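PDB 3RQB: acyl-CoA thioesterase from Alicyclobacillus acidocaldarius subsp. acidocaldarius, which is of unknown function but, as a two-domain protein with the hot dog fold, probably hydrolyses acyl-CoA thioesters. Local coordinates for residues Val152-Ile155 and Arg156-Phe160; Thr191-Pro194 and Arg195-Lys199. All coordinates share one frame; numbering follows the deposited sequence.

Interaction 1: residues Val152-Ile155 and Arg156-Phe160; sequences VRLI and RGSAF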
ATOM      1  N   VAL B 152      22.724 -10.249  -4.175  1.00 51.40           N
ATOM      2  CA  VAL B 152      22.390  -9.826  -2.826  1.00 54.19           C
ATOM      3  C   VAL B 152      23.541 -10.093  -1.867  1.00 54.11           C
ATOM      4  O   VAL B 152      24.036 -11.221  -1.753  1.00 55.72           O
ATOM      5  CB  VAL B 152      21.145 -10.562  -2.304  1.00 58.86           C
ATOM      6  CG1 VAL B 152      20.775 -10.059  -0.917  1.00 62.08           C
ATOM      7  CG2 VAL B 152      19.990 -10.404  -3.279  1.00 56.59           C
ATOM      8  N   ARG B 153      23.977  -9.046  -1.182  1.00 48.07           N
ATOM      9  CA  ARG B 153      24.866  -9.227  -0.053  1.00 42.56           C
ATOM     10  C   ARG B 153      24.005  -9.074   1.205  1.00 39.28           C
ATOM     11  O   ARG B 153      23.493  -7.993   1.496  1.00 31.91           O
ATOM     12  CB  ARG B 153      26.011  -8.216  -0.098  1.00 37.20           C
ATOM     13  CG  ARG B 153      26.280  -7.679  -1.490  1.00 40.44           C
ATOM     14  CD  ARG B 153      27.540  -6.841  -1.536  1.00 43.43           C
ATOM     15  NE  ARG B 153      28.693  -7.660  -1.885  1.00 51.63           N
ATOM     16  CZ  ARG B 153      29.456  -7.455  -2.953  1.00 62.74           C
ATOM     17  NH1 ARG B 153      29.197  -6.444  -3.770  1.00 62.94           N
ATOM     18  NH2 ARG B 153      30.487  -8.253  -3.199  1.00 72.16           N
ATOM     19  N   LEU B 154      23.812 -10.170   1.928  1.00 46.39           N
ATOM     20  CA  LEU B 154      22.974 -10.119   3.116  1.00 53.35           C
ATOM     21  C   LEU B 154      23.762  -9.649   4.325  1.00 56.88           C
ATOM     22  O   LEU B 154      24.876 -10.119   4.591  1.00 58.40           O
ATOM     23  CB  LEU B 154      22.323 -11.465   3.415  1.00 56.69           C
ATOM     24  CG  LEU B 154      21.405 -11.384   4.640  1.00 57.78           C
ATOM     25  CD1 LEU B 154      20.125 -10.612   4.336  1.00 53.63           C
ATOM     26  CD2 LEU B 154      21.078 -12.767   5.139  1.00 65.47           C
ATOM     27  N   ILE B 155      23.152  -8.719   5.049  1.00 54.80           N
ATOM     28  CA  ILE B 155      23.779  -8.037   6.168  1.00 50.79           C
ATOM     29  C   ILE B 155      23.294  -8.616   7.478  1.00 59.42           C
ATOM     30  O   ILE B 155      24.081  -9.151   8.254  1.00 70.30           O
ATOM     31  CB  ILE B 155      23.493  -6.542   6.116  1.00 44.47           C
ATOM     32  CG1 ILE B 155      23.898  -6.000   4.735  1.00 49.01           C
ATOM     33  CG2 ILE B 155      24.201  -5.829   7.253  1.00 33.87           C
ATOM     34  CD1 ILE B 155      23.712  -4.508   4.561  1.00 48.66           C
ATOM     35  N   ARG B 156      22.000  -8.485   7.742  1.00 58.11           N
ATOM     36  CA  ARG B 156      21.396  -9.182   8.873  1.00 54.74           C
ATOM     37  C   ARG B 156      20.035  -9.730   8.461  1.00 54.96           C
ATOM     38  O   ARG B 156      19.617  -9.559   7.313  1.00 60.08           O
ATOM     39  CB  ARG B 156      21.256  -8.254  10.085  1.00 45.51           C
ATOM     40  CG  ARG B 156      20.038  -7.365  10.038  1.00 39.94           C
ATOM     41  CD  ARG B 156      19.806  -6.663  11.357  1.00 38.44           C
ATOM     42  NE  ARG B 156      19.356  -7.576  12.403  1.00 48.68           N
ATOM     43  CZ  ARG B 156      18.703  -7.191  13.496  1.00 62.34           C
ATOM     44  NH1 ARG B 156      18.406  -5.907  13.681  1.00 73.37           N
ATOM     45  NH2 ARG B 156      18.339  -8.086  14.404  1.00 60.27           N
ATOM     46  N   GLY B 157      19.347 -10.380   9.397  1.00 50.95           N
ATOM     47  CA  GLY B 157      17.991 -10.841   9.155  1.00 56.61           C
ATOM     48  C   GLY B 157      17.747 -11.960   8.149  1.00 59.39           C
ATOM     49  O   GLY B 157      17.048 -11.750   7.155  1.00 61.59           O
ATOM     50  N   SER B 158      18.343 -13.131   8.360  1.00 55.66           N
ATOM     51  CA  SER B 158      18.029 -14.269   7.495  1.00 54.69           C
ATOM     52  C   SER B 158      17.287 -15.373   8.241  1.00 52.95           C
ATOM     53  O   SER B 158      16.952 -15.226   9.421  1.00 51.89           O
ATOM     54  CB  SER B 158      19.283 -14.833   6.811  1.00 56.52           C
ATOM     55  OG  SER B 158      20.243 -15.287   7.751  1.00 60.64           O
ATOM     56  N   ALA B 159      17.012 -16.466   7.536  1.00 52.84           N
ATOM     57  CA  ALA B 159      16.501 -17.676   8.172  1.00 54.85           C
ATOM     58  C   ALA B 159      17.646 -18.572   8.711  1.00 51.62           C
ATOM     59  O   ALA B 159      17.402 -19.610   9.340  1.00 43.72           O
ATOM     60  CB  ALA B 159      15.609 -18.446   7.206  1.00 47.79           C
ATOM     61  N   PHE B 160      18.887 -18.200   8.393  1.00 50.20           N
ATOM     62  CA  PHE B 160      20.072 -18.842   8.961  1.00 55.69           C
ATOM     63  C   PHE B 160      20.734 -18.088  10.104  1.00 63.33           C
ATOM     64  O   PHE B 160      21.695 -18.566  10.702  1.00 68.38           O
ATOM     65  CB  PHE B 160      21.035 -19.147   7.831  1.00 61.87           C
ATOM     66  CG  PHE B 160      20.343 -19.759   6.658  1.00 70.05           C
ATOM     67  CD1 PHE B 160      19.801 -18.955   5.661  1.00 69.79           C
ATOM     68  CD2 PHE B 160      20.147 -21.134   6.594  1.00 69.66           C
ATOM     69  CE1 PHE B 160      19.120 -19.516   4.590  1.00 64.43           C
ATOM     70  CE2 PHE B 160      19.469 -21.702   5.525  1.00 66.13           C
ATOM     71  CZ  PHE B 160      18.956 -20.894   4.521  1.00 60.63           C
TER
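L154 reaches forward along the chain and lays its two methyl branches against the segment that follows it, R156-S158. CD2 comes up to S158 CB at 3.2 Å, with S158 OG a little farther off at 3.7 Å. CD1 turns instead to the backbone, lying 3.2 Å from R156 O and 4.3 Å from G157 O. With CG anti to the backbone N (chi1 -178°), the isobutyl group leans along the loop and its two methyls part, one to the carbonyls and one to S158. This close side of the contact is apolar on the leucine; the loop offers two carbonyls and the serine side chain, and the contact is van der Waals packing. Farther along, G157 O is bonded to T168 OG1, and F138 packs on L154. The segment marks the end of strand 150-156, an outermost strand in the chain's own strand order, in the C-terminal hot dog domain; it runs antiparallel to strand 168-174, and I155 sends its side chain back onto Y169 and W171 of that strand rather than toward the loop. The chain then turns at G157, whose positive phi of 68° suits a residue without a side chain. After this turn S158 is buried, and its OG accepts a weak, bent hydrogen bond from F160 N (3.3 Å, 135°), while D161 OD1 receives a weak bond from S158 N. The R156 side chain points away from the 152-155 segment, bends at chi3, packs on V163 and pairs NH2 with D165 in a salt bridge. The loose, solvent side lies farther on: A159 and F160 stand clear of the strand segment altogether, and F160, resting on P141, is the residue here most exposed to solvent.

Interaction 2: residues Thr191-Pro194 and Arg195-Lys199; sequences TFVP and RVYVK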
ATOM      1  N   THR B 191      12.434  -8.638  -3.481  1.00 37.50           N
ATOM      2  CA  THR B 191      13.632  -9.473  -3.375  1.00 45.48           C
ATOM      3  C   THR B 191      13.953  -9.878  -1.927  1.00 51.96           C
ATOM      4  O   THR B 191      14.911 -10.609  -1.672  1.00 54.44           O
ATOM      5  CB  THR B 191      14.867  -8.796  -4.008  1.00 44.10           C
ATOM      6  OG1 THR B 191      15.214  -7.624  -3.265  1.00 42.87           O
ATOM      7  CG2 THR B 191      14.580  -8.406  -5.436  1.00 46.20           C
ATOM      8  N   PHE B 192      13.139  -9.415  -0.984  1.00 54.69           N
ATOM      9  CA  PHE B 192      13.325  -9.775   0.420  1.00 50.75           C
ATOM     10  C   PHE B 192      12.814 -11.163   0.768  1.00 49.77           C
ATOM     11  O   PHE B 192      11.695 -11.545   0.414  1.00 46.59           O
ATOM     12  CB  PHE B 192      12.645  -8.761   1.334  1.00 45.44           C
ATOM     13  CG  PHE B 192      13.236  -7.389   1.251  1.00 46.66           C
ATOM     14  CD1 PHE B 192      14.547  -7.166   1.631  1.00 50.86           C
ATOM     15  CD2 PHE B 192      12.483  -6.322   0.798  1.00 45.35           C
ATOM     16  CE1 PHE B 192      15.102  -5.899   1.556  1.00 52.97           C
ATOM     17  CE2 PHE B 192      13.031  -5.060   0.717  1.00 47.97           C
ATOM     18  CZ  PHE B 192      14.343  -4.847   1.099  1.00 51.17           C
ATOM     19  N   VAL B 193      13.646 -11.903   1.486  1.00 45.40           N
ATOM     20  CA  VAL B 193      13.227 -13.153   2.077  1.00 41.44           C
ATOM     21  C   VAL B 193      11.957 -12.893   2.874  1.00 44.47           C
ATOM     22  O   VAL B 193      11.834 -11.852   3.512  1.00 41.95           O
ATOM     23  CB  VAL B 193      14.318 -13.675   2.999  1.00 43.59           C
ATOM     24  CG1 VAL B 193      13.731 -14.549   4.095  1.00 40.56           C
ATOM     25  CG2 VAL B 193      15.354 -14.426   2.182  1.00 49.67           C
ATOM     26  N   PRO B 194      10.999 -13.837   2.827  1.00 44.34           N
ATOM     27  CA  PRO B 194       9.689 -13.664   3.465  1.00 43.60           C
ATOM     28  C   PRO B 194       9.850 -13.469   4.957  1.00 41.29           C
ATOM     29  O   PRO B 194      10.507 -14.296   5.600  1.00 39.92           O
ATOM     30  CB  PRO B 194       9.002 -15.015   3.214  1.00 37.76           C
ATOM     31  CG  PRO B 194       9.701 -15.585   2.051  1.00 33.68           C
ATOM     32  CD  PRO B 194      11.128 -15.167   2.216  1.00 34.80           C
ATOM     33  N   ARG B 195       9.228 -12.429   5.507  1.00 36.78           N
ATOM     34  CA  ARG B 195       9.484 -12.064   6.898  1.00 37.88           C
ATOM     35  C   ARG B 195       9.411 -13.300   7.816  1.00 45.47           C
ATOM     36  O   ARG B 195      10.301 -13.540   8.642  1.00 47.79           O
ATOM     37  CB  ARG B 195       8.512 -10.971   7.361  1.00 32.08           C
ATOM     38  CG  ARG B 195       8.666  -9.610   6.662  1.00 33.82           C
ATOM     39  CD  ARG B 195      10.055  -9.016   6.844  1.00 35.60           C
ATOM     40  NE  ARG B 195      10.975  -9.466   5.798  1.00 41.06           N
ATOM     41  CZ  ARG B 195      12.288  -9.625   5.950  1.00 41.26           C
ATOM     42  NH1 ARG B 195      12.865  -9.381   7.111  1.00 46.20           N
ATOM     43  NH2 ARG B 195      13.028 -10.037   4.934  1.00 43.70           N
ATOM     44  N   VAL B 196       8.366 -14.105   7.632  1.00 43.47           N
ATOM     45  CA  VAL B 196       8.113 -15.258   8.488  1.00 36.98           C
ATOM     46  C   VAL B 196       9.283 -16.266   8.535  1.00 37.21           C
ATOM     47  O   VAL B 196       9.630 -16.765   9.606  1.00 40.02           O
ATOM     48  CB  VAL B 196       6.778 -15.943   8.111  1.00 37.28           C
ATOM     49  CG1 VAL B 196       6.919 -16.687   6.802  1.00 44.19           C
ATOM     50  CG2 VAL B 196       6.318 -16.888   9.212  1.00 31.54           C
ATOM     51  N   TYR B 197       9.893 -16.564   7.391  1.00 38.65           N
ATOM     52  CA  TYR B 197      11.098 -17.392   7.393  1.00 41.58           C
ATOM     53  C   TYR B 197      12.115 -16.807   8.373  1.00 47.58           C
ATOM     54  O   TYR B 197      12.680 -17.519   9.203  1.00 52.65           O
ATOM     55  CB  TYR B 197      11.753 -17.455   6.007  1.00 42.28           C
ATOM     56  CG  TYR B 197      10.943 -18.123   4.911  1.00 51.13           C
ATOM     57  CD1 TYR B 197       9.675 -18.630   5.155  1.00 58.11           C
ATOM     58  CD2 TYR B 197      11.461 -18.253   3.625  1.00 50.93           C
ATOM     59  CE1 TYR B 197       8.938 -19.242   4.139  1.00 60.67           C
ATOM     60  CE2 TYR B 197      10.736 -18.863   2.607  1.00 52.41           C
ATOM     61  CZ  TYR B 197       9.474 -19.356   2.870  1.00 59.13           C
ATOM     62  OH  TYR B 197       8.745 -19.960   1.863  1.00 61.98           O
ATOM     63  N   VAL B 198      12.348 -15.503   8.261  1.00 43.56           N
ATOM     64  CA  VAL B 198      13.329 -14.836   9.100  1.00 43.73           C
ATOM     65  C   VAL B 198      13.019 -15.068  10.572  1.00 41.15           C
ATOM     66  O   VAL B 198      13.927 -15.243  11.401  1.00 37.82           O
ATOM     67  CB  VAL B 198      13.353 -13.320   8.852  1.00 44.01           C
ATOM     68  CG1 VAL B 198      14.624 -12.732   9.427  1.00 50.20           C
ATOM     69  CG2 VAL B 198      13.233 -13.000   7.361  1.00 33.13           C
ATOM     70  N   LYS B 199      11.730 -15.076  10.892  1.00 38.89           N
ATOM     71  CA  LYS B 199      11.295 -15.241  12.276  1.00 46.00           C
ATOM     72  C   LYS B 199      11.359 -16.695  12.768  1.00 44.68           C
ATOM     73  O   LYS B 199      11.724 -16.954  13.911  1.00 43.48           O
ATOM     74  CB  LYS B 199       9.886 -14.669  12.464  1.00 52.90           C
ATOM     75  CG  LYS B 199       9.461 -14.495  13.925  1.00 61.55           C
ATOM     76  CD  LYS B 199      10.214 -13.363  14.645  1.00 64.97           C
ATOM     77  CE  LYS B 199       9.643 -13.114  16.049  1.00 62.71           C
ATOM     78  NZ  LYS B 199      10.432 -12.133  16.857  1.00 60.60           N
TER
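P194 crosses the Y197 ring obliquely where the loop enters helix 195-200: P194 CG stands over one face of the tyrosine ring, 3.7 Å from its centroid and 21° off the normal, a CH-pi contact. Followed outward, Y197 starts with CB, 3.4 Å from P194 O and also beside V193 CG1. CG lies near the same carbonyl and P194 CD, and CD1 near P194 CB; CD2 lies 3.4 Å from P194 CD, and CE2 lies 3.5 Å from P194 CG. CZ is still under P194 CG, and OH at the tip is bonded to V204 O. P194 is the N-cap, and its carbonyl accepts the first helical turn's bond from V198 N, a weak one (3.5 Å, 163°). This helix belongs to the C-terminal hot dog domain and packs on strands 168-174, 230-240 and 243-251. V193 CG1 packs on V198 CG2 at 3.6 Å, and the latter methyl lies over one face of the R195 guanidinium, toward its rim. R195 folds back at chi2 and chi3, which brings NH2 to V193 O at 2.6 Å, a weak bond because it is strongly bent. Its NE goes to Q246 OE1 and its NH1 to A166 O and T168 OG1. All these acceptors are neutral, so the buried guanidinium would be held by carbonyl and hydroxyl dipoles, tying the start of the helix to the neighbouring strands and loops.

Interaction 1 comes first along the chain, at the end of strand 150-156, and interaction 2 follows at the start of helix 195-200, with strand 168-174 and helix 182-188 between them. Both belong to the C-terminal hot dog domain, and their centres are about 10 Å apart. They touch directly: S158 O lies 3.4 Å from V198 CG1, and A159 CB lies 3.7 Å from Y197 O. T168 and K201 are partners common to both, K201 NZ bonding S158 O as well as V198 O. The loop leaving strand 150-156 is thereby fastened to the helix, which at V196 and K199 also meets the second subunit.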